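Alanine racemase (Acinetobacter baumannii, PDB 4QHR) belongs to the alanine racemase family of pyridoxal phosphate-dependent enzymes, which combine an alpha/beta barrel with a C-terminal beta domain. Local coordinates at residues A[142-145]-A[146-150]; A[312-315]-A[316-320]; A[325-328]-A[329-333]. All coordinates share one frame; numbering follows the deposited sequence.

The three local contacts span both halves of the chain. Contact 1 is about two turns near the C-terminal end of helix 139-149 in the N-terminal barrel; contacts 2 and 3 belong to the C-terminal beta domain, on the other side of the chain's centre. Contact 2 is the beta turn leading into strand 319-321, and contact 3 the start of helix 329-335, the next element in the chain; their centres lie about 19 Å apart and their nearest atoms about 8 Å. The centre of contact 1 lies about 63 Å from that of contact 2 and about 46 Å from that of contact 3. Lys34, which carries the pyridoxal phosphate group, follows barrel strand 28-32 and belongs to none of the three.

Contact 1 of 3, residues A[142-145]-A[146-150]; sequences EVIK and TLKSE
Thr146 is tied to Glu142 twice through one carbonyl oxygen, a bifurcated grip that combines backbone and side-chain hydrogen bonds. Thr146 N donates to Glu142 O over 2.9 Å, and Thr146 OG1 donates to the same Glu142 O over 2.8 Å, the two donors approaching from opposite faces of the carbonyl plane. The hydroxyl gets there because OG1 lies beside its own backbone N (chi1 -57°). Ser149 repeats the idea one turn on, by a shorter loop: its OG, between N and the carbonyl carbon at chi1 76°, bonds back to Thr146 O at 3.0 Å. That oxygen also receives Glu150 N, from the same face. The remaining backbone bonds run from i to i-4 in regular alpha-helical fashion; Lys148 N to Ile144 O, at 2.9 Å, is almost straight (177°).

This is the last part of helix 139-149, which connects strands 122-125 and 154-157 of the barrel in a beta-alpha-beta unit. The apolar side faces those strands: Val143 CG1 lies 3.8 Å from Leu147 CD1, the two side chains running alongside each other, and both reach Val124, with Leu147 also against Phe105 of helix 102-110.

Two of the charged side chains have partners outside the helix. Extended beyond CG, Lys148 carries NZ to the carbonyl oxygens of Cys184 and Pro186, while Glu150 forms a salt bridge with Lys112.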
ATOM      1  N   GLU A 142      10.511  10.774  38.663  1.00 17.17           N
ATOM      2  CA  GLU A 142      11.473   9.937  39.343  1.00 18.60           C
ATOM      3  C   GLU A 142      12.423   9.313  38.367  1.00 16.31           C
ATOM      4  O   GLU A 142      13.592   9.190  38.676  1.00 15.01           O
ATOM      5  CB  GLU A 142      10.757   8.879  40.196  1.00 22.33           C
ATOM      6  CG  GLU A 142       9.786   9.543  41.192  1.00 26.15           C
ATOM      7  CD  GLU A 142      10.505  10.598  42.041  1.00 30.01           C
ATOM      8  OE1 GLU A 142      11.471  10.169  42.732  1.00 34.30           O
ATOM      9  OE2 GLU A 142      10.148  11.820  42.022  1.00 30.84           O
ATOM     10  N   VAL A 143      11.908   8.925  37.189  1.00 15.29           N
ATOM     11  CA  VAL A 143      12.726   8.343  36.122  1.00 13.67           C
ATOM     12  C   VAL A 143      13.784   9.363  35.740  1.00 12.70           C
ATOM     13  O   VAL A 143      14.931   9.069  35.741  1.00 12.47           O
ATOM     14  CB  VAL A 143      11.870   7.955  34.894  1.00 13.88           C
ATOM     15  CG1 VAL A 143      12.731   7.606  33.682  1.00 13.83           C
ATOM     16  CG2 VAL A 143      10.956   6.784  35.240  1.00 14.37           C
ATOM     17  N   ILE A 144      13.367  10.566  35.415  1.00 12.75           N
ATOM     18  CA  ILE A 144      14.320  11.626  35.034  1.00 12.41           C
ATOM     19  C   ILE A 144      15.345  11.924  36.144  1.00 12.77           C
ATOM     20  O   ILE A 144      16.553  11.928  35.882  1.00 11.93           O
ATOM     21  CB  ILE A 144      13.566  12.854  34.581  1.00 12.44           C
ATOM     22  CG1 ILE A 144      12.871  12.527  33.245  1.00 12.64           C
ATOM     23  CG2 ILE A 144      14.502  14.048  34.403  1.00 11.84           C
ATOM     24  CD1 ILE A 144      11.929  13.586  32.769  1.00 13.34           C
ATOM     25  N   LYS A 145      14.866  12.105  37.364  1.00 13.88           N
ATOM     26  CA  LYS A 145      15.767  12.297  38.503  1.00 14.68           C
ATOM     27  C   LYS A 145      16.791  11.205  38.591  1.00 13.51           C
ATOM     28  O   LYS A 145      17.967  11.507  38.753  1.00 13.58           O
ATOM     29  CB  LYS A 145      14.995  12.500  39.799  1.00 16.45           C
ATOM     30  CG  LYS A 145      14.304  13.850  39.755  1.00 18.69           C
ATOM     31  CD  LYS A 145      13.778  14.367  41.082  1.00 21.45           C
ATOM     32  CE  LYS A 145      13.125  15.731  40.821  1.00 22.42           C
ATOM     33  NZ  LYS A 145      12.896  16.436  42.109  1.00 24.17           N
ATOM     34  N   THR A 146      16.377   9.949  38.427  1.00 12.53           N
ATOM     35  CA  THR A 146      17.297   8.849  38.509  1.00 12.65           C
ATOM     36  C   THR A 146      18.314   8.825  37.372  1.00 11.95           C
ATOM     37  O   THR A 146      19.509   8.588  37.589  1.00 11.63           O
ATOM     38  CB  THR A 146      16.515   7.523  38.597  1.00 13.52           C
ATOM     39  OG1 THR A 146      15.641   7.584  39.717  1.00 14.50           O
ATOM     40  CG2 THR A 146      17.433   6.369  38.817  1.00 13.83           C
ATOM     41  N   LEU A 147      17.854   9.093  36.158  1.00 11.76           N
ATOM     42  CA  LEU A 147      18.762   9.098  35.022  1.00 11.76           C
ATOM     43  C   LEU A 147      19.803  10.188  35.172  1.00 11.39           C
ATOM     44  O   LEU A 147      21.017   9.965  34.906  1.00 11.12           O
ATOM     45  CB  LEU A 147      17.978   9.307  33.710  1.00 11.75           C
ATOM     46  CG  LEU A 147      17.121   8.112  33.320  1.00 11.96           C
ATOM     47  CD1 LEU A 147      16.127   8.486  32.220  1.00 12.67           C
ATOM     48  CD2 LEU A 147      17.995   6.967  32.886  1.00 12.12           C
ATOM     49  N   LYS A 148      19.356  11.378  35.548  1.00 11.75           N
ATOM     50  CA  LYS A 148      20.316  12.475  35.806  1.00 12.42           C
ATOM     51  C   LYS A 148      21.376  12.086  36.844  1.00 13.44           C
ATOM     52  O   LYS A 148      22.575  12.292  36.635  1.00 12.41           O
ATOM     53  CB  LYS A 148      19.599  13.724  36.309  1.00 12.89           C
ATOM     54  CG  LYS A 148      18.841  14.476  35.263  1.00 12.66           C
ATOM     55  CD  LYS A 148      18.367  15.767  35.905  1.00 13.26           C
ATOM     56  CE  LYS A 148      17.724  16.714  34.925  1.00 13.18           C
ATOM     57  NZ  LYS A 148      17.498  18.029  35.566  1.00 13.08           N
ATOM     58  N   SER A 149      20.932  11.509  37.948  1.00 14.82           N
ATOM     59  CA  SER A 149      21.850  11.128  39.011  1.00 16.33           C
ATOM     60  C   SER A 149      22.763  10.009  38.566  1.00 16.74           C
ATOM     61  O   SER A 149      23.870   9.951  39.018  1.00 16.44           O
ATOM     62  CB  SER A 149      21.104  10.802  40.323  1.00 18.55           C
ATOM     63  OG  SER A 149      20.494   9.542  40.226  1.00 21.28           O
ATOM     64  N   GLU A 150      22.307   9.149  37.654  1.00 16.35           N
ATOM     65  CA  GLU A 150      23.162   8.124  37.030  1.00 17.00           C
ATOM     66  C   GLU A 150      24.146   8.627  35.982  1.00 15.85           C
ATOM     67  O   GLU A 150      24.924   7.854  35.502  1.00 16.11           O
ATOM     68  CB  GLU A 150      22.292   7.002  36.421  1.00 18.41           C
ATOM     69  CG  GLU A 150      21.540   6.163  37.441  1.00 20.99           C
ATOM     70  CD  GLU A 150      22.458   5.276  38.267  1.00 23.98           C
ATOM     71  OE1 GLU A 150      23.606   4.996  37.828  1.00 26.66           O
ATOM     72  OE2 GLU A 150      22.049   4.901  39.377  1.00 25.53           O
TER

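Contact 2 of 3, residues A[312-315]-A[316-320]; sequences TQVK and LGTQV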
ATOM      1  N   THR A 312     -11.192  16.775 -22.288  1.00 28.79           N
ATOM      2  CA  THR A 312      -9.737  16.901 -22.222  1.00 28.76           C
ATOM      3  C   THR A 312      -9.061  16.184 -23.395  1.00 28.48           C
ATOM      4  O   THR A 312      -9.339  15.005 -23.678  1.00 29.05           O
ATOM      5  CB  THR A 312      -9.241  16.283 -20.886  1.00 29.13           C
ATOM      6  OG1 THR A 312      -9.977  16.861 -19.792  1.00 32.27           O
ATOM      7  CG2 THR A 312      -7.740  16.496 -20.650  1.00 28.40           C
ATOM      8  N   GLN A 313      -8.148  16.872 -24.059  1.00 27.66           N
ATOM      9  CA  GLN A 313      -7.450  16.267 -25.196  1.00 28.46           C
ATOM     10  C   GLN A 313      -6.376  15.313 -24.718  1.00 25.04           C
ATOM     11  O   GLN A 313      -5.468  15.714 -23.982  1.00 24.61           O
ATOM     12  CB  GLN A 313      -6.803  17.312 -26.085  1.00 31.14           C
ATOM     13  CG  GLN A 313      -7.773  17.999 -27.025  1.00 35.27           C
ATOM     14  CD  GLN A 313      -7.080  18.619 -28.220  1.00 38.00           C
ATOM     15  OE1 GLN A 313      -7.739  18.951 -29.214  1.00 43.46           O
ATOM     16  NE2 GLN A 313      -5.746  18.778 -28.145  1.00 40.14           N
ATOM     17  N   VAL A 314      -6.493  14.053 -25.138  1.00 21.49           N
ATOM     18  CA  VAL A 314      -5.577  13.031 -24.698  1.00 19.48           C
ATOM     19  C   VAL A 314      -5.260  12.116 -25.854  1.00 18.26           C
ATOM     20  O   VAL A 314      -5.916  12.165 -26.908  1.00 17.69           O
ATOM     21  CB  VAL A 314      -6.146  12.172 -23.543  1.00 19.50           C
ATOM     22  CG1 VAL A 314      -6.429  13.038 -22.318  1.00 19.33           C
ATOM     23  CG2 VAL A 314      -7.386  11.393 -23.995  1.00 19.18           C
ATOM     24  N   LYS A 315      -4.233  11.313 -25.643  1.00 16.52           N
ATOM     25  CA  LYS A 315      -3.877  10.274 -26.542  1.00 16.64           C
ATOM     26  C   LYS A 315      -3.420   9.066 -25.754  1.00 15.44           C
ATOM     27  O   LYS A 315      -3.212   9.138 -24.539  1.00 15.26           O
ATOM     28  CB  LYS A 315      -2.723  10.717 -27.432  1.00 17.53           C
ATOM     29  CG  LYS A 315      -3.073  11.766 -28.476  1.00 17.88           C
ATOM     30  CD  LYS A 315      -1.902  11.942 -29.420  1.00 18.29           C
ATOM     31  CE  LYS A 315      -1.618  10.814 -30.401  1.00 17.97           C
ATOM     32  NZ  LYS A 315      -2.595  10.826 -31.520  1.00 17.05           N
ATOM     33  N   LEU A 316      -3.232   7.961 -26.463  1.00 14.68           N
ATOM     34  CA  LEU A 316      -2.544   6.798 -25.919  1.00 14.48           C
ATOM     35  C   LEU A 316      -1.132   7.277 -25.535  1.00 15.02           C
ATOM     36  O   LEU A 316      -0.476   7.986 -26.303  1.00 15.29           O
ATOM     37  CB  LEU A 316      -2.514   5.629 -26.920  1.00 13.80           C
ATOM     38  CG  LEU A 316      -3.861   4.966 -27.231  1.00 13.78           C
ATOM     39  CD1 LEU A 316      -3.687   3.947 -28.340  1.00 13.95           C
ATOM     40  CD2 LEU A 316      -4.492   4.299 -26.004  1.00 13.96           C
ATOM     41  N   GLY A 317      -0.708   6.960 -24.307  1.00 14.42           N
ATOM     42  CA  GLY A 317       0.588   7.408 -23.793  1.00 14.03           C
ATOM     43  C   GLY A 317       0.544   8.703 -23.017  1.00 13.85           C
ATOM     44  O   GLY A 317       1.555   9.076 -22.438  1.00 15.22           O
ATOM     45  N   THR A 318      -0.581   9.405 -23.011  1.00 12.78           N
ATOM     46  CA  THR A 318      -0.673  10.672 -22.277  1.00 13.53           C
ATOM     47  C   THR A 318      -0.476  10.403 -20.788  1.00 13.28           C
ATOM     48  O   THR A 318      -1.010   9.425 -20.264  1.00 11.63           O
ATOM     49  CB  THR A 318      -2.022  11.326 -22.463  1.00 13.74           C
ATOM     50  OG1 THR A 318      -2.094  11.854 -23.784  1.00 13.27           O
ATOM     51  CG2 THR A 318      -2.316  12.394 -21.454  1.00 13.75           C
ATOM     52  N   GLN A 319       0.297  11.299 -20.176  1.00 13.69           N
ATOM     53  CA  GLN A 319       0.756  11.178 -18.817  1.00 14.93           C
ATOM     54  C   GLN A 319      -0.364  11.648 -17.921  1.00 11.97           C
ATOM     55  O   GLN A 319      -1.003  12.584 -18.214  1.00 11.21           O
ATOM     56  CB  GLN A 319       2.047  11.996 -18.574  1.00 17.69           C
ATOM     57  CG  GLN A 319       3.329  11.150 -18.608  1.00 21.63           C
ATOM     58  CD  GLN A 319       4.383  11.672 -17.624  1.00 25.59           C
ATOM     59  OE1 GLN A 319       5.179  12.538 -17.990  1.00 28.79           O
ATOM     60  NE2 GLN A 319       4.398  11.139 -16.358  1.00 27.02           N
ATOM     61  N   VAL A 320      -0.581  10.952 -16.839  1.00 10.70           N
ATOM     62  CA  VAL A 320      -1.682  11.211 -15.931  1.00  9.98           C
ATOM     63  C   VAL A 320      -1.120  11.294 -14.492  1.00  9.84           C
ATOM     64  O   VAL A 320      -0.392  10.373 -14.063  1.00 10.10           O
ATOM     65  CB  VAL A 320      -2.700  10.056 -15.985  1.00  9.87           C
ATOM     66  CG1 VAL A 320      -3.820  10.230 -14.954  1.00  9.54           C
ATOM     67  CG2 VAL A 320      -3.291   9.954 -17.385  1.00 10.12           C
TER
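The flat group at the centre of this contact is the carbonyl of Lys315, which Thr318 N approaches from above its plane: it stands 49° out of that plane and donates to Lys315 O over 3.1 Å. Thr318 CB comes within 3.2 Å of Lys315 O. The amide N-H of Lys315 also turns to Thr318, pointing at the hydroxyl oxygen, with Lys315 N 2.9 Å from Thr318 OG1 and an N-H...O angle of 156°. Thr318 thus holds both the N-H and the C=O of one residue, using its own backbone N for one and its hydroxyl oxygen for the other. The oxygen can reach back because it lies beside the backbone N of Thr318 and anti to its carbonyl carbon (chi1 -73°).

The bond from Thr318 N to Lys315 O closes a type II beta turn from Lys315 to Thr318, and the bond to the hydroxyl reinforces it. The turn brings the chain out of the loop after strand 305-308 and into strand 319-321 of the C-terminal beta domain. Gly317 takes the third position with a positive phi, where the backbone angles would drive a side chain into the preceding carbonyl oxygen. Backbone hydrogen bonds of Gly317 and Thr318 with Ile240 fasten the turn to strand 234-246.

Val314 CA passes 3.8 Å from Thr318 OG1, and the valine side chain packs outside the turn on Ile240, Leu243 and Ile289. At the turn's corner, Leu316 rests on Gln103 of the second subunit, whereas the bent chain of Lys315 leads its end away from the residues that follow.

Contact 3 of 3, residues A[325-328]-A[329-333]; sequences NHRL and VDDVA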
ATOM      1  N   ASN A 325       2.023  18.075  -7.807  1.00 10.09           N
ATOM      2  CA  ASN A 325       1.799  19.530  -7.686  1.00 10.92           C
ATOM      3  C   ASN A 325       0.432  20.028  -8.210  1.00 10.82           C
ATOM      4  O   ASN A 325       0.013  21.156  -7.873  1.00 11.31           O
ATOM      5  CB  ASN A 325       2.878  20.282  -8.418  1.00 11.34           C
ATOM      6  CG  ASN A 325       4.200  20.226  -7.724  1.00 11.76           C
ATOM      7  OD1 ASN A 325       5.139  19.524  -8.172  1.00 12.64           O
ATOM      8  ND2 ASN A 325       4.301  20.941  -6.645  1.00 11.88           N
ATOM      9  N   HIS A 326      -0.241  19.226  -9.038  1.00 10.55           N
ATOM     10  CA  HIS A 326      -1.501  19.649  -9.671  1.00 10.63           C
ATOM     11  C   HIS A 326      -2.692  18.995  -9.051  1.00 10.49           C
ATOM     12  O   HIS A 326      -3.698  19.677  -8.874  1.00 12.01           O
ATOM     13  CB  HIS A 326      -1.440  19.386 -11.169  1.00 10.73           C
ATOM     14  CG  HIS A 326      -0.173  19.895 -11.763  1.00 11.11           C
ATOM     15  ND1 HIS A 326       0.891  19.073 -12.012  1.00 11.27           N
ATOM     16  CD2 HIS A 326       0.247  21.151 -12.028  1.00 10.91           C
ATOM     17  CE1 HIS A 326       1.897  19.789 -12.500  1.00 11.67           C
ATOM     18  NE2 HIS A 326       1.536  21.062 -12.495  1.00 11.07           N
ATOM     19  N   ARG A 327      -2.632  17.710  -8.731  1.00  9.61           N
ATOM     20  CA  ARG A 327      -3.662  17.091  -7.868  1.00  9.62           C
ATOM     21  C   ARG A 327      -3.006  16.801  -6.517  1.00  9.53           C
ATOM     22  O   ARG A 327      -2.090  15.969  -6.412  1.00  9.27           O
ATOM     23  CB  ARG A 327      -4.173  15.812  -8.494  1.00 10.03           C
ATOM     24  CG  ARG A 327      -5.265  15.045  -7.757  1.00 10.11           C
ATOM     25  CD  ARG A 327      -6.509  15.886  -7.511  1.00 10.59           C
ATOM     26  NE  ARG A 327      -7.531  15.102  -6.801  1.00 10.84           N
ATOM     27  CZ  ARG A 327      -8.601  15.604  -6.216  1.00 11.34           C
ATOM     28  NH1 ARG A 327      -8.825  16.925  -6.254  1.00 11.12           N
ATOM     29  NH2 ARG A 327      -9.432  14.788  -5.563  1.00 11.72           N
ATOM     30  N   LEU A 328      -3.449  17.491  -5.479  1.00  9.22           N
ATOM     31  CA  LEU A 328      -2.751  17.446  -4.182  1.00  9.23           C
ATOM     32  C   LEU A 328      -3.077  16.155  -3.458  1.00  8.52           C
ATOM     33  O   LEU A 328      -4.254  15.779  -3.358  1.00  8.25           O
ATOM     34  CB  LEU A 328      -3.060  18.658  -3.315  1.00  9.71           C
ATOM     35  CG  LEU A 328      -2.658  19.993  -3.937  1.00 10.61           C
ATOM     36  CD1 LEU A 328      -3.305  21.100  -3.146  1.00 11.50           C
ATOM     37  CD2 LEU A 328      -1.136  20.153  -3.962  1.00 10.67           C
ATOM     38  N   VAL A 329      -2.019  15.484  -2.964  1.00  8.12           N
ATOM     39  CA  VAL A 329      -2.187  14.203  -2.260  1.00  7.67           C
ATOM     40  C   VAL A 329      -3.224  14.295  -1.135  1.00  7.89           C
ATOM     41  O   VAL A 329      -3.963  13.343  -0.960  1.00  7.80           O
ATOM     42  CB  VAL A 329      -0.862  13.621  -1.750  1.00  7.52           C
ATOM     43  CG1 VAL A 329      -0.346  14.438  -0.564  1.00  7.58           C
ATOM     44  CG2 VAL A 329      -1.015  12.171  -1.368  1.00  7.35           C
ATOM     45  N   ASP A 330      -3.297  15.412  -0.395  1.00  7.97           N
ATOM     46  CA  ASP A 330      -4.335  15.545   0.671  1.00  8.27           C
ATOM     47  C   ASP A 330      -5.783  15.665   0.139  1.00  8.57           C
ATOM     48  O   ASP A 330      -6.723  15.335   0.849  1.00  8.69           O
ATOM     49  CB  ASP A 330      -4.034  16.724   1.629  1.00  8.54           C
ATOM     50  CG  ASP A 330      -2.763  16.533   2.372  1.00  8.61           C
ATOM     51  OD1 ASP A 330      -2.696  15.555   3.131  1.00  9.56           O
ATOM     52  OD2 ASP A 330      -1.842  17.345   2.169  1.00  9.39           O
ATOM     53  N   ASP A 331      -5.972  16.154  -1.086  1.00  8.92           N
ATOM     54  CA  ASP A 331      -7.318  16.130  -1.695  1.00  8.85           C
ATOM     55  C   ASP A 331      -7.698  14.693  -2.092  1.00  8.37           C
ATOM     56  O   ASP A 331      -8.833  14.250  -1.908  1.00  7.97           O
ATOM     57  CB  ASP A 331      -7.424  17.065  -2.896  1.00  9.46           C
ATOM     58  CG  ASP A 331      -7.269  18.524  -2.523  1.00 10.50           C
ATOM     59  OD1 ASP A 331      -7.558  18.850  -1.383  1.00 12.82           O
ATOM     60  OD2 ASP A 331      -6.864  19.343  -3.343  1.00 10.60           O
ATOM     61  N   VAL A 332      -6.744  13.954  -2.652  1.00  7.98           N
ATOM     62  CA  VAL A 332      -6.981  12.527  -2.940  1.00  7.81           C
ATOM     63  C   VAL A 332      -7.304  11.782  -1.647  1.00  7.82           C
ATOM     64  O   VAL A 332      -8.288  11.005  -1.577  1.00  7.52           O
ATOM     65  CB  VAL A 332      -5.776  11.833  -3.634  1.00  7.25           C
ATOM     66  CG1 VAL A 332      -6.121  10.415  -3.920  1.00  7.18           C
ATOM     67  CG2 VAL A 332      -5.418  12.537  -4.910  1.00  7.35           C
ATOM     68  N   ALA A 333      -6.497  12.016  -0.606  1.00  8.19           N
ATOM     69  CA  ALA A 333      -6.821  11.422   0.702  1.00  8.65           C
ATOM     70  C   ALA A 333      -8.251  11.693   1.207  1.00  9.50           C
ATOM     71  O   ALA A 333      -8.956  10.787   1.658  1.00  8.85           O
ATOM     72  CB  ALA A 333      -5.814  11.859   1.748  1.00  8.56           C
TER
HETATM   73  O   HOH W   1      -5.811  19.158  -5.642  1.00 15.22           O
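Arg327 opens the contact by laying its guanidinium beside the first turn of the helix. Asp331 CB sits over one face of that group, toward its rim, 3.6 Å from Arg327 NH1. The side chain gets there by leaving the backbone with CG anti to N and then bending at chi2 (58°), which also puts Arg327 CG 3.8 Å from Val332 CG2. The Asp331 carboxylate is turned 44° from the guanidinium plane, and Asp331 OD2 is 4.3 Å from Arg327 NH1 but far off that plane, a proximity of charges beyond salt-bridge range. The firm polar partner of the arginine is elsewhere: NH2 bonds to Asn285 OD1, while its backbone N is held by Glu321.

Leu328 follows, and its carbonyl oxygen accepts from two amides of the helix. Val332 N donates to Leu328 O over 3.2 Å in the carbonyl plane (N-H...O 164°), and Asp331 N adds a weak bond to the same oxygen. The leucine and Asp331 side chains run alongside each other, with Leu328 CB 3.9 Å from Asp331 OD2. A water links the pair, accepting from Leu328 N at 2.9 Å and donating to Asp331 OD2; this second distance, 2.5 Å, is unusually short, so the exact geometry of the bridge is uncertain.

The arrangement is a helix N-terminus, that of helix 329-335 in the C-terminal domain, with Leu328 at the N-cap. The leucine side chain cannot itself cap, and the carboxylate of Asp331, the third residue beyond it, is joined to the N-cap amide through the water.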